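Enoyl-CoA hydratase (Mycobacterium smegmatis, PDB 3PE8) probably catalyses the reversible hydration of enoyl-CoA thioesters to 3-hydroxyacyl-CoA, as a zinc-containing member of the enoyl-CoA hydratase/isomerase (crotonase) family. Local coordinates at residues T40-L45 against S85-D90; R20-N25 against D55-T60; K93-A98 against Y113-I118; D63-A68 against N100-T105. All coordinates share one frame; numbering follows the deposited sequence.

Contacts 2 and 3 lie in one mixed sheet, strand pairs 19-24/56-61 and 95-99/116-120, separated by the pairing of 56-61 with 95-99; the centres of the two contacts are about 9 Å apart. Contact 1 holds helix 35-50, which connects the two strands of contact 2, against 85-90; its L45 touches L22, and its W88 meets V95 and C114 of contact 3. Contact 4, its centre about 15 Å from those of contacts 2 and 3, joins 63-68 to 100-105. Along the chain contact 2 closes before 3 and 4 open, while contact 1 interleaves with 2 and 4. All four belong to the crotonase core; contacts 1 and 4 each bring a side chain to about 10 Å from the zinc.

Contact 1: residues T40-L45 against S85-D90; sequences TFFRAL and SPKWPD
The non-regular 85-90 backbone passes alongside the helical turns of 40-45, with F42 and W88 nearest at 6.1 Å between their CA atoms. Carbon-to-carbon packing fills the interface. F42 presents one ring face to K87, whose CB sits 3.5 Å from the ring centroid; CD2 of F41 lies over the rim of the other face, and the F42 ring is held between them. The K87 chain bends at chi2 (-70°) and carries its amine away from the helix, leaving the methylene at the ring.

Next to this, L45 reaches W88 with one branch. Its CD1 stands 3.6 Å from the centroid of the six-membered ring, 8° off the normal, a CH-pi contact almost squarely over the centre. F41 comes to the same indole differently: it turns its edge toward the face in an offset edge-to-face pair, centroids 5.7 Å apart and planes at 64°, with CE2 of F41 3.7 Å from CZ3 of W88. The helix involved is the connection of a beta-alpha-beta unit in the crotonase fold, and F41 also leans on L24 of strand 19-24, linking sheet, helix and the 85-90 loop.

P89 packs at the base of L45, its CG 3.7 Å from L45 CB, while its CD approaches CD1 of F42 obliquely at 4.2 Å. Beyond the pair of segments, W88 stacks on Y113, F42 meets W138 edge-to-face, and P86 packs on W222 of a second subunit.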
loop_
_atom_site.group_PDB
_atom_site.type_symbol
_atom_site.label_atom_id
_atom_site.label_comp_id
_atom_site.label_asym_id
_atom_site.label_seq_id
_atom_site.Cartn_x
_atom_site.Cartn_y
_atom_site.Cartn_z
ATOM N N THR A 40 -23.073 2.972 25.861
ATOM C CA THR A 40 -23.787 1.732 26.155
ATOM C C THR A 40 -23.665 0.736 24.987
ATOM O O THR A 40 -23.413 -0.460 25.200
ATOM C CB THR A 40 -25.275 2.025 26.495
ATOM O OG1 THR A 40 -25.334 2.919 27.622
ATOM C CG2 THR A 40 -26.016 0.738 26.859
ATOM N N PHE A 41 -23.831 1.234 23.773
ATOM C CA PHE A 41 -23.768 0.368 22.586
ATOM C C PHE A 41 -22.386 -0.230 22.387
ATOM O O PHE A 41 -22.218 -1.451 22.202
ATOM C CB PHE A 41 -24.190 1.151 21.348
ATOM C CG PHE A 41 -24.093 0.364 20.082
ATOM C CD1 PHE A 41 -24.966 -0.685 19.825
ATOM C CD2 PHE A 41 -23.075 0.629 19.172
ATOM C CE1 PHE A 41 -24.841 -1.431 18.657
ATOM C CE2 PHE A 41 -22.962 -0.122 18.004
ATOM C CZ PHE A 41 -23.849 -1.157 17.773
ATOM N N PHE A 42 -21.368 0.621 22.428
ATOM C CA PHE A 42 -20.006 0.156 22.204
ATOM C C PHE A 42 -19.569 -0.804 23.300
ATOM O O PHE A 42 -18.882 -1.794 23.025
ATOM C CB PHE A 42 -19.029 1.318 21.960
ATOM C CG PHE A 42 -19.292 2.064 20.666
ATOM C CD1 PHE A 42 -19.278 1.385 19.450
ATOM C CD2 PHE A 42 -19.608 3.413 20.655
ATOM C CE1 PHE A 42 -19.566 2.040 18.257
ATOM C CE2 PHE A 42 -19.895 4.067 19.446
ATOM C CZ PHE A 42 -19.837 3.377 18.252
ATOM N N ARG A 43 -19.980 -0.547 24.549
ATOM C CA ARG A 43 -19.735 -1.479 25.633
ATOM C C ARG A 43 -20.457 -2.820 25.423
ATOM O O ARG A 43 -19.903 -3.871 25.681
ATOM C CB ARG A 43 -20.125 -0.863 26.991
ATOM C CG ARG A 43 -19.912 -1.792 28.178
ATOM C CD ARG A 43 -20.110 -1.048 29.504
ATOM N NE ARG A 43 -21.523 -0.665 29.652
ATOM C CZ ARG A 43 -22.025 0.575 29.613
ATOM N NH1 ARG A 43 -21.251 1.657 29.443
ATOM N NH2 ARG A 43 -23.336 0.728 29.757
ATOM N N ALA A 44 -21.691 -2.766 24.938
ATOM C CA ALA A 44 -22.456 -3.983 24.664
ATOM C C ALA A 44 -21.799 -4.863 23.590
ATOM O O ALA A 44 -21.811 -6.100 23.701
ATOM C CB ALA A 44 -23.916 -3.620 24.273
ATOM N N LEU A 45 -21.197 -4.242 22.583
ATOM C CA LEU A 45 -20.444 -4.985 21.568
ATOM C C LEU A 45 -19.262 -5.724 22.185
ATOM O O LEU A 45 -19.052 -6.927 21.934
ATOM C CB LEU A 45 -19.985 -4.076 20.414
ATOM C CG LEU A 45 -21.063 -3.617 19.420
ATOM C CD1 LEU A 45 -20.456 -2.627 18.418
ATOM C CD2 LEU A 45 -21.749 -4.792 18.718
ATOM N N SER A 85 -13.454 10.271 17.629
ATOM C CA SER A 85 -12.669 9.126 17.212
ATOM C C SER A 85 -13.579 7.927 17.093
ATOM O O SER A 85 -14.654 7.885 17.735
ATOM C CB SER A 85 -11.528 8.834 18.210
ATOM O OG SER A 85 -12.028 8.400 19.467
ATOM N N PRO A 86 -13.183 6.943 16.279
ATOM C CA PRO A 86 -14.003 5.744 16.197
ATOM C C PRO A 86 -13.949 4.914 17.483
ATOM O O PRO A 86 -12.958 4.960 18.212
ATOM C CB PRO A 86 -13.417 4.981 14.990
ATOM C CG PRO A 86 -12.028 5.470 14.877
ATOM C CD PRO A 86 -12.019 6.876 15.361
ATOM N N LYS A 87 -15.060 4.245 17.765
ATOM C CA LYS A 87 -15.255 3.467 18.992
ATOM C C LYS A 87 -15.638 1.998 18.755
ATOM O O LYS A 87 -15.633 1.211 19.690
ATOM C CB LYS A 87 -16.400 4.088 19.789
ATOM C CG LYS A 87 -16.164 5.543 20.236
ATOM C CD LYS A 87 -15.121 5.646 21.299
ATOM C CE LYS A 87 -14.907 7.117 21.669
ATOM N NZ LYS A 87 -13.735 7.297 22.539
ATOM N N TRP A 88 -15.982 1.610 17.526
ATOM C CA TRP A 88 -16.453 0.253 17.301
ATOM C C TRP A 88 -15.283 -0.677 17.583
ATOM O O TRP A 88 -14.218 -0.503 16.983
ATOM C CB TRP A 88 -16.923 0.097 15.855
ATOM C CG TRP A 88 -17.594 -1.211 15.542
ATOM C CD1 TRP A 88 -16.985 -2.442 15.433
ATOM C CD2 TRP A 88 -18.965 -1.417 15.262
ATOM N NE1 TRP A 88 -17.909 -3.402 15.102
ATOM C CE2 TRP A 88 -19.136 -2.791 14.984
ATOM C CE3 TRP A 88 -20.078 -0.568 15.170
ATOM C CZ2 TRP A 88 -20.376 -3.326 14.636
ATOM C CZ3 TRP A 88 -21.283 -1.088 14.839
ATOM C CH2 TRP A 88 -21.440 -2.458 14.550
ATOM N N PRO A 89 -15.463 -1.655 18.493
ATOM C CA PRO A 89 -14.347 -2.483 18.979
ATOM C C PRO A 89 -13.935 -3.616 18.035
ATOM O O PRO A 89 -14.679 -3.968 17.119
ATOM C CB PRO A 89 -14.911 -3.063 20.286
ATOM C CG PRO A 89 -16.367 -3.187 20.010
ATOM C CD PRO A 89 -16.709 -1.953 19.219
ATOM N N ASP A 90 -12.725 -4.141 18.222
ATOM C CA ASP A 90 -12.284 -5.307 17.483
ATOM C C ASP A 90 -13.114 -6.504 17.941
ATOM O O ASP A 90 -13.235 -6.771 19.139
ATOM C CB ASP A 90 -10.799 -5.588 17.716
ATOM C CG ASP A 90 -10.282 -6.750 16.871
ATOM O OD1 ASP A 90 -10.707 -6.899 15.711
ATOM O OD2 ASP A 90 -9.406 -7.494 17.369
#

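Contact 2: residues R20-N25 against D55-T60; sequences RTLTLN and DVVIVT
T60 lays its methyl alongside T23: the two side chains point the same way from neighbouring strands, with CG2 of T60 3.5 Å from OG1 of T23. That methyl occupies the crowded position between backbone N and carbonyl carbon because OG1 swings anti to the N (chi1 -163°), from where the hydroxyl bonds to A98 O on the next strand. T21 and I58 repeat the side-by-side arrangement on this face, OG1 of T21 lying 4.0 Å from CB of I58, and I58 then packs on helix 183-195.

On the reverse face L22 slants across V57, its CD1 3.9 Å from V57 CG1, and packs against A44 and L45 of helix 35-50. R20 starts on this face too, but its chain bends at chi3 and takes the guanidinium off to T15 and D51.

The backbones run parallel, segment axes 19° apart, and bond alternately. L22 N donates to I58 O at 2.8 Å, and L22 O in turn accepts T60 N at 3.0 Å. R20 N to V56 O, I58 N to R20 O and L24 N to T60 O complete the set, five bonds in all. Strand 19-24, helix 35-50 and strand 56-61 together make a beta-alpha-beta crossover, the first beta-alpha-beta unit of the crotonase fold, next to the antiparallel edge strand 11-16.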
loop_
_atom_site.group_PDB
_atom_site.type_symbol
_atom_site.label_atom_id
_atom_site.label_comp_id
_atom_site.label_asym_id
_atom_site.label_seq_id
_atom_site.Cartn_x
_atom_site.Cartn_y
_atom_site.Cartn_z
ATOM N N ARG A 20 -27.159 -12.617 20.216
ATOM C CA ARG A 20 -27.470 -11.455 21.054
ATOM C C ARG A 20 -27.948 -10.337 20.146
ATOM O O ARG A 20 -27.227 -9.923 19.246
ATOM C CB ARG A 20 -26.267 -10.979 21.846
ATOM C CG ARG A 20 -26.649 -9.759 22.722
ATOM C CD ARG A 20 -25.762 -9.579 23.881
ATOM N NE ARG A 20 -25.846 -10.701 24.801
ATOM C CZ ARG A 20 -24.985 -10.897 25.777
ATOM N NH1 ARG A 20 -23.975 -10.033 25.952
ATOM N NH2 ARG A 20 -25.115 -11.956 26.590
ATOM N N THR A 21 -29.178 -9.876 20.375
ATOM C CA THR A 21 -29.731 -8.769 19.637
ATOM C C THR A 21 -29.607 -7.508 20.478
ATOM O O THR A 21 -30.050 -7.476 21.649
ATOM C CB THR A 21 -31.208 -9.027 19.270
ATOM O OG1 THR A 21 -31.349 -10.267 18.541
ATOM C CG2 THR A 21 -31.772 -7.869 18.404
ATOM N N LEU A 22 -29.016 -6.475 19.883
ATOM C CA LEU A 22 -28.832 -5.160 20.514
ATOM C C LEU A 22 -29.746 -4.219 19.734
ATOM O O LEU A 22 -29.574 -4.036 18.513
ATOM C CB LEU A 22 -27.377 -4.715 20.370
ATOM C CG LEU A 22 -26.320 -5.649 20.979
ATOM C CD1 LEU A 22 -24.912 -5.105 20.705
ATOM C CD2 LEU A 22 -26.571 -5.855 22.491
ATOM N N THR A 23 -30.749 -3.693 20.424
ATOM C CA THR A 23 -31.755 -2.822 19.788
ATOM C C THR A 23 -31.561 -1.402 20.286
ATOM O O THR A 23 -31.799 -1.130 21.458
ATOM C CB THR A 23 -33.178 -3.309 20.067
ATOM O OG1 THR A 23 -33.331 -4.683 19.620
ATOM C CG2 THR A 23 -34.206 -2.388 19.356
ATOM N N LEU A 24 -31.128 -0.495 19.398
ATOM C CA LEU A 24 -31.050 0.935 19.701
ATOM C C LEU A 24 -32.450 1.401 20.103
ATOM O O LEU A 24 -33.402 1.143 19.391
ATOM C CB LEU A 24 -30.574 1.735 18.491
ATOM C CG LEU A 24 -29.279 1.285 17.798
ATOM C CD1 LEU A 24 -29.085 2.152 16.551
ATOM C CD2 LEU A 24 -28.054 1.388 18.717
ATOM N N ASN A 25 -32.586 2.027 21.267
ATOM C CA ASN A 25 -33.901 2.238 21.854
ATOM C C ASN A 25 -34.129 3.685 22.333
ATOM O O ASN A 25 -34.445 3.937 23.514
ATOM C CB ASN A 25 -34.172 1.224 23.001
ATOM C CG ASN A 25 -35.637 1.187 23.401
ATOM O OD1 ASN A 25 -36.530 1.258 22.535
ATOM N ND2 ASN A 25 -35.894 1.094 24.707
ATOM N N ASP A 55 -22.574 -16.296 20.184
ATOM C CA ASP A 55 -21.823 -16.561 18.946
ATOM C C ASP A 55 -21.947 -15.459 17.899
ATOM O O ASP A 55 -21.036 -15.265 17.095
ATOM C CB ASP A 55 -22.264 -17.872 18.295
ATOM C CG ASP A 55 -21.803 -19.089 19.037
ATOM O OD1 ASP A 55 -20.817 -19.039 19.832
ATOM O OD2 ASP A 55 -22.453 -20.121 18.811
ATOM N N VAL A 56 -23.107 -14.805 17.849
ATOM C CA VAL A 56 -23.478 -13.869 16.780
ATOM C C VAL A 56 -24.245 -12.702 17.394
ATOM O O VAL A 56 -24.976 -12.884 18.390
ATOM C CB VAL A 56 -24.371 -14.551 15.670
ATOM C CG1 VAL A 56 -24.819 -13.569 14.590
ATOM C CG2 VAL A 56 -23.613 -15.745 15.033
ATOM N N VAL A 57 -24.001 -11.497 16.870
ATOM C CA VAL A 57 -24.723 -10.290 17.273
ATOM C C VAL A 57 -25.619 -9.796 16.121
ATOM O O VAL A 57 -25.170 -9.779 14.947
ATOM C CB VAL A 57 -23.742 -9.148 17.679
ATOM C CG1 VAL A 57 -24.505 -7.876 18.041
ATOM C CG2 VAL A 57 -22.863 -9.563 18.895
ATOM N N ILE A 58 -26.854 -9.399 16.448
ATOM C CA ILE A 58 -27.712 -8.629 15.544
ATOM C C ILE A 58 -27.859 -7.228 16.105
ATOM O O ILE A 58 -28.202 -7.086 17.291
ATOM C CB ILE A 58 -29.121 -9.294 15.380
ATOM C CG1 ILE A 58 -28.990 -10.693 14.774
ATOM C CG2 ILE A 58 -30.075 -8.401 14.548
ATOM C CD1 ILE A 58 -30.267 -11.520 14.805
ATOM N N VAL A 59 -27.657 -6.220 15.267
ATOM C CA VAL A 59 -27.896 -4.843 15.653
ATOM C C VAL A 59 -29.117 -4.344 14.894
ATOM O O VAL A 59 -29.176 -4.493 13.676
ATOM C CB VAL A 59 -26.692 -3.928 15.339
ATOM C CG1 VAL A 59 -27.027 -2.430 15.638
ATOM C CG2 VAL A 59 -25.451 -4.314 16.154
ATOM N N THR A 60 -30.076 -3.728 15.609
ATOM C CA THR A 60 -31.256 -3.195 14.935
ATOM C C THR A 60 -31.709 -1.978 15.695
ATOM O O THR A 60 -31.143 -1.661 16.750
ATOM C CB THR A 60 -32.342 -4.286 14.768
ATOM O OG1 THR A 60 -33.306 -3.872 13.786
ATOM C CG2 THR A 60 -33.064 -4.639 16.081
#

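Contact 3: residues K93-A98 against Y113-I118; sequences KPVIGA and YCDILI
D115 turns its carboxylate toward the backbone of V95 and accepts the V95 N-H on OD2 at 2.9 Å, through the anti lone pair. The same residue gives back its own N-H to V95 O at 2.9 Å, in the carbonyl plane though bent at the hydrogen, and I116 N adds a weak bond to that oxygen. Setting CG beside the backbone N (chi1 -63°) is what brings the carboxylate round to V95.

Further along, C114 and L117 converge on G97. SG of C114 comes within 3.7 Å of G97 CA, and CD2 of L117 within 3.6 Å; the sulfur and the leucine methyl both close on the alpha carbon of G97, on the face that L117 occupies. CG1 of V95 also reaches SG, at 4.0 Å.

The isoleucines lie on the other face. CG2 of I96 meets CD1 of I118 at 4.1 Å, the two chains slanting across each other, and both pack on helix 183-195. The backbones, their segment axes 23° apart, are tied by G97 N to I116 O and by I118 N to G97 O, the regular parallel pairing of the crotonase sheet.

A water donates to OD2 of D115 at 2.7 Å and also to K93 O, while OD1 takes H210 and a salt bridge from R154 of a third subunit. Each oxygen of this buried carboxylate thus has more than one donor, consistent with a stable negative charge that ties the strand start to the subunit interface.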
loop_
_atom_site.group_PDB
_atom_site.type_symbol
_atom_site.label_atom_id
_atom_site.label_comp_id
_atom_site.label_asym_id
_atom_site.label_seq_id
_atom_site.Cartn_x
_atom_site.Cartn_y
_atom_site.Cartn_z
ATOM N N LYS A 93 -16.588 -12.160 16.496
ATOM C CA LYS A 93 -17.947 -12.708 16.332
ATOM C C LYS A 93 -18.716 -11.862 15.302
ATOM O O LYS A 93 -18.673 -10.644 15.350
ATOM C CB LYS A 93 -18.669 -12.705 17.681
ATOM C CG LYS A 93 -17.975 -13.586 18.728
ATOM C CD LYS A 93 -18.695 -13.633 20.029
ATOM C CE LYS A 93 -17.895 -14.396 21.054
ATOM N NZ LYS A 93 -18.532 -14.307 22.395
ATOM N N PRO A 94 -19.466 -12.505 14.407
ATOM C CA PRO A 94 -20.141 -11.758 13.387
ATOM C C PRO A 94 -21.233 -10.825 13.895
ATOM O O PRO A 94 -21.968 -11.177 14.804
ATOM C CB PRO A 94 -20.800 -12.835 12.529
ATOM C CG PRO A 94 -20.139 -14.079 12.844
ATOM C CD PRO A 94 -19.551 -13.955 14.188
ATOM N N VAL A 95 -21.331 -9.655 13.268
ATOM C CA VAL A 95 -22.349 -8.645 13.554
ATOM C C VAL A 95 -23.208 -8.436 12.313
ATOM O O VAL A 95 -22.711 -8.050 11.256
ATOM C CB VAL A 95 -21.744 -7.287 13.968
ATOM C CG1 VAL A 95 -22.859 -6.259 14.243
ATOM C CG2 VAL A 95 -20.894 -7.453 15.242
ATOM N N ILE A 96 -24.487 -8.735 12.445
ATOM C CA ILE A 96 -25.494 -8.616 11.386
ATOM C C ILE A 96 -26.296 -7.360 11.690
ATOM O O ILE A 96 -26.828 -7.216 12.798
ATOM C CB ILE A 96 -26.475 -9.797 11.369
ATOM C CG1 ILE A 96 -25.755 -11.080 11.018
ATOM C CG2 ILE A 96 -27.651 -9.507 10.337
ATOM C CD1 ILE A 96 -26.534 -12.363 11.426
ATOM N N GLY A 97 -26.327 -6.422 10.747
ATOM C CA GLY A 97 -27.195 -5.246 10.885
ATOM C C GLY A 97 -28.521 -5.523 10.241
ATOM O O GLY A 97 -28.566 -5.847 9.026
ATOM N N ALA A 98 -29.614 -5.413 11.014
ATOM C CA ALA A 98 -30.978 -5.581 10.495
ATOM C C ALA A 98 -31.554 -4.183 10.409
ATOM O O ALA A 98 -31.989 -3.590 11.415
ATOM C CB ALA A 98 -31.804 -6.497 11.407
ATOM N N TYR A 113 -20.233 -0.463 9.512
ATOM C CA TYR A 113 -19.374 -1.278 10.365
ATOM C C TYR A 113 -19.804 -2.745 10.428
ATOM O O TYR A 113 -18.998 -3.610 10.757
ATOM C CB TYR A 113 -19.380 -0.776 11.814
ATOM C CG TYR A 113 -18.477 0.377 12.134
ATOM C CD1 TYR A 113 -17.122 0.262 12.069
ATOM C CD2 TYR A 113 -19.012 1.580 12.536
ATOM C CE1 TYR A 113 -16.282 1.310 12.396
ATOM C CE2 TYR A 113 -18.187 2.649 12.870
ATOM C CZ TYR A 113 -16.833 2.516 12.785
ATOM O OH TYR A 113 -16.026 3.593 13.122
ATOM N N CYS A 114 -21.082 -3.017 10.196
ATOM C CA CYS A 114 -21.560 -4.400 10.320
ATOM C C CYS A 114 -20.922 -5.324 9.292
ATOM O O CYS A 114 -20.618 -4.904 8.185
ATOM C CB CYS A 114 -23.077 -4.450 10.187
ATOM S SG CYS A 114 -23.990 -3.561 11.491
ATOM N N ASP A 115 -20.770 -6.593 9.632
ATOM C CA ASP A 115 -20.246 -7.561 8.689
ATOM C C ASP A 115 -21.209 -7.844 7.556
ATOM O O ASP A 115 -20.777 -7.955 6.397
ATOM C CB ASP A 115 -19.899 -8.856 9.400
ATOM C CG ASP A 115 -18.796 -8.669 10.432
ATOM O OD1 ASP A 115 -17.679 -8.244 10.033
ATOM O OD2 ASP A 115 -19.040 -8.902 11.641
ATOM N N ILE A 116 -22.493 -7.946 7.876
ATOM C CA ILE A 116 -23.539 -8.409 6.945
ATOM C C ILE A 116 -24.776 -7.543 7.218
ATOM O O ILE A 116 -25.150 -7.374 8.367
ATOM C CB ILE A 116 -23.949 -9.878 7.257
ATOM C CG1 ILE A 116 -22.764 -10.836 7.101
ATOM C CG2 ILE A 116 -25.185 -10.255 6.401
ATOM C CD1 ILE A 116 -23.030 -12.272 7.762
ATOM N N LEU A 117 -25.381 -6.991 6.182
ATOM C CA LEU A 117 -26.620 -6.226 6.337
ATOM C C LEU A 117 -27.783 -6.932 5.652
ATOM O O LEU A 117 -27.636 -7.477 4.531
ATOM C CB LEU A 117 -26.489 -4.824 5.743
ATOM C CG LEU A 117 -25.484 -3.864 6.384
ATOM C CD1 LEU A 117 -25.536 -2.462 5.754
ATOM C CD2 LEU A 117 -25.758 -3.750 7.901
ATOM N N ILE A 118 -28.933 -6.896 6.319
ATOM C CA ILE A 118 -30.215 -7.272 5.767
ATOM C C ILE A 118 -31.138 -6.079 5.978
ATOM O O ILE A 118 -31.082 -5.443 7.001
ATOM C CB ILE A 118 -30.784 -8.496 6.491
ATOM C CG1 ILE A 118 -29.834 -9.698 6.333
ATOM C CG2 ILE A 118 -32.205 -8.826 5.957
ATOM C CD1 ILE A 118 -30.147 -10.855 7.352
HETATM O O HOH W 1 -17.549 -8.597 13.860
#

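Contact 4: residues D63-A68 against N100-T105; sequences DPVFCA and NGAAVT
A102 O takes two neighbouring N-H groups from the other segment: C67 N at 3.0 Å and F66 N in a weak, bent bond. With V104 N donating to C67 O at 2.9 Å, this pins the loop after strand 56-61 to the 102-104 strand. In crotonases this loop and the N-terminal end of the helix that follows the strand supply the oxyanion-hole N-H groups, so A68 and the 106-113 helix start probably do so here.

N100 works at the other end. Its CG is held between backbone N and carbonyl carbon (chi1 58°), and ND2 donates to D63 OD1 at 2.9 Å, onto the anti lone pair of that carboxylate oxygen, which lies 18° out of the N100 amide plane, with a weak second bond to V65 O. The two side chains slide past each other in opposite directions; D63 OD2 goes on to H180. N100 OD1 bonds to G61 N and sits at the edge of the F66 ring, 3.6 Å from CD1, with amide and ring planes 67° apart. CD2 of F66, obliquely placed, meets A103 CB at 3.7 Å.

P64, which follows a cis peptide bond, turns its carbonyl toward G101, whose CA-H comes to P64 O at 3.4 Å. Two waters also donate to that oxygen: one donates in addition to N100 O, and the other accepts a hydrogen bond from A102 N at 2.9 Å.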
loop_
_atom_site.group_PDB
_atom_site.type_symbol
_atom_site.label_atom_id
_atom_site.label_comp_id
_atom_site.label_asym_id
_atom_site.label_seq_id
_atom_site.Cartn_x
_atom_site.Cartn_y
_atom_site.Cartn_z
ATOM N N ASP A 63 -38.434 0.665 15.976
ATOM C CA ASP A 63 -39.081 1.282 14.818
ATOM C C ASP A 63 -39.488 2.747 15.081
ATOM O O ASP A 63 -39.723 3.141 16.235
ATOM C CB ASP A 63 -40.327 0.493 14.395
ATOM C CG ASP A 63 -40.023 -0.672 13.436
ATOM O OD1 ASP A 63 -38.981 -0.701 12.782
ATOM O OD2 ASP A 63 -40.935 -1.541 13.293
ATOM N N PRO A 64 -39.614 3.546 14.008
ATOM C CA PRO A 64 -39.502 3.169 12.596
ATOM C C PRO A 64 -38.199 3.564 11.927
ATOM O O PRO A 64 -38.079 3.378 10.709
ATOM C CB PRO A 64 -40.644 3.953 11.980
ATOM C CG PRO A 64 -40.551 5.291 12.746
ATOM C CD PRO A 64 -40.204 4.893 14.163
ATOM N N VAL A 65 -37.246 4.098 12.690
ATOM C CA VAL A 65 -35.969 4.576 12.157
ATOM C C VAL A 65 -34.885 3.621 12.656
ATOM O O VAL A 65 -34.969 3.137 13.773
ATOM C CB VAL A 65 -35.722 6.025 12.596
ATOM C CG1 VAL A 65 -34.290 6.472 12.249
ATOM C CG2 VAL A 65 -36.766 6.976 11.969
ATOM N N PHE A 66 -33.881 3.290 11.841
ATOM C CA PHE A 66 -32.735 2.512 12.333
ATOM C C PHE A 66 -31.873 3.407 13.231
ATOM O O PHE A 66 -31.768 3.156 14.444
ATOM C CB PHE A 66 -31.908 1.888 11.195
ATOM C CG PHE A 66 -30.614 1.296 11.667
ATOM C CD1 PHE A 66 -30.599 0.071 12.323
ATOM C CD2 PHE A 66 -29.417 1.927 11.426
ATOM C CE1 PHE A 66 -29.421 -0.483 12.763
ATOM C CE2 PHE A 66 -28.209 1.346 11.826
ATOM C CZ PHE A 66 -28.216 0.157 12.515
ATOM N N CYS A 67 -31.334 4.486 12.670
ATOM C CA CYS A 67 -30.491 5.437 13.416
ATOM C C CYS A 67 -30.306 6.699 12.583
ATOM O O CYS A 67 -29.794 6.607 11.460
ATOM C CB CYS A 67 -29.123 4.815 13.736
ATOM S SG CYS A 67 -28.054 5.924 14.657
ATOM N N ALA A 68 -30.733 7.845 13.134
ATOM C CA ALA A 68 -30.648 9.145 12.445
ATOM C C ALA A 68 -29.283 9.794 12.536
ATOM O O ALA A 68 -29.123 10.864 11.959
ATOM C CB ALA A 68 -31.712 10.110 13.009
ATOM N N ASN A 100 -33.981 -1.508 9.808
ATOM C CA ASN A 100 -35.442 -1.474 9.870
ATOM C C ASN A 100 -36.082 -0.200 9.318
ATOM O O ASN A 100 -37.288 -0.120 9.217
ATOM C CB ASN A 100 -35.905 -1.665 11.313
ATOM C CG ASN A 100 -35.336 -0.607 12.248
ATOM O OD1 ASN A 100 -34.116 -0.565 12.465
ATOM N ND2 ASN A 100 -36.196 0.263 12.790
ATOM N N GLY A 101 -35.273 0.809 9.018
ATOM C CA GLY A 101 -35.753 2.119 8.609
ATOM C C GLY A 101 -34.542 2.959 8.219
ATOM O O GLY A 101 -33.482 2.408 7.870
ATOM N N ALA A 102 -34.698 4.278 8.284
ATOM C CA ALA A 102 -33.648 5.190 7.853
ATOM C C ALA A 102 -32.373 5.006 8.674
ATOM O O ALA A 102 -32.412 4.880 9.903
ATOM C CB ALA A 102 -34.129 6.663 7.942
ATOM N N ALA A 103 -31.252 5.002 7.954
ATOM C CA ALA A 103 -29.899 4.901 8.509
ATOM C C ALA A 103 -29.165 6.106 7.897
ATOM O O ALA A 103 -28.876 6.123 6.709
ATOM C CB ALA A 103 -29.247 3.605 8.083
ATOM N N VAL A 104 -28.958 7.130 8.698
ATOM C CA VAL A 104 -28.531 8.438 8.221
ATOM C C VAL A 104 -27.262 8.896 8.899
ATOM O O VAL A 104 -27.171 8.897 10.114
ATOM C CB VAL A 104 -29.665 9.483 8.420
ATOM C CG1 VAL A 104 -29.254 10.875 7.852
ATOM C CG2 VAL A 104 -30.960 8.970 7.758
ATOM N N THR A 105 -26.249 9.232 8.093
ATOM C CA THR A 105 -25.039 9.906 8.546
ATOM C C THR A 105 -24.304 9.033 9.550
ATOM O O THR A 105 -23.837 7.976 9.149
ATOM C CB THR A 105 -25.344 11.353 8.930
ATOM O OG1 THR A 105 -26.108 11.903 7.852
ATOM C CG2 THR A 105 -24.059 12.200 9.086
HETATM O O HOH W 2 -37.438 5.288 8.634
HETATM O O HOH W 3 -39.426 1.484 9.110
#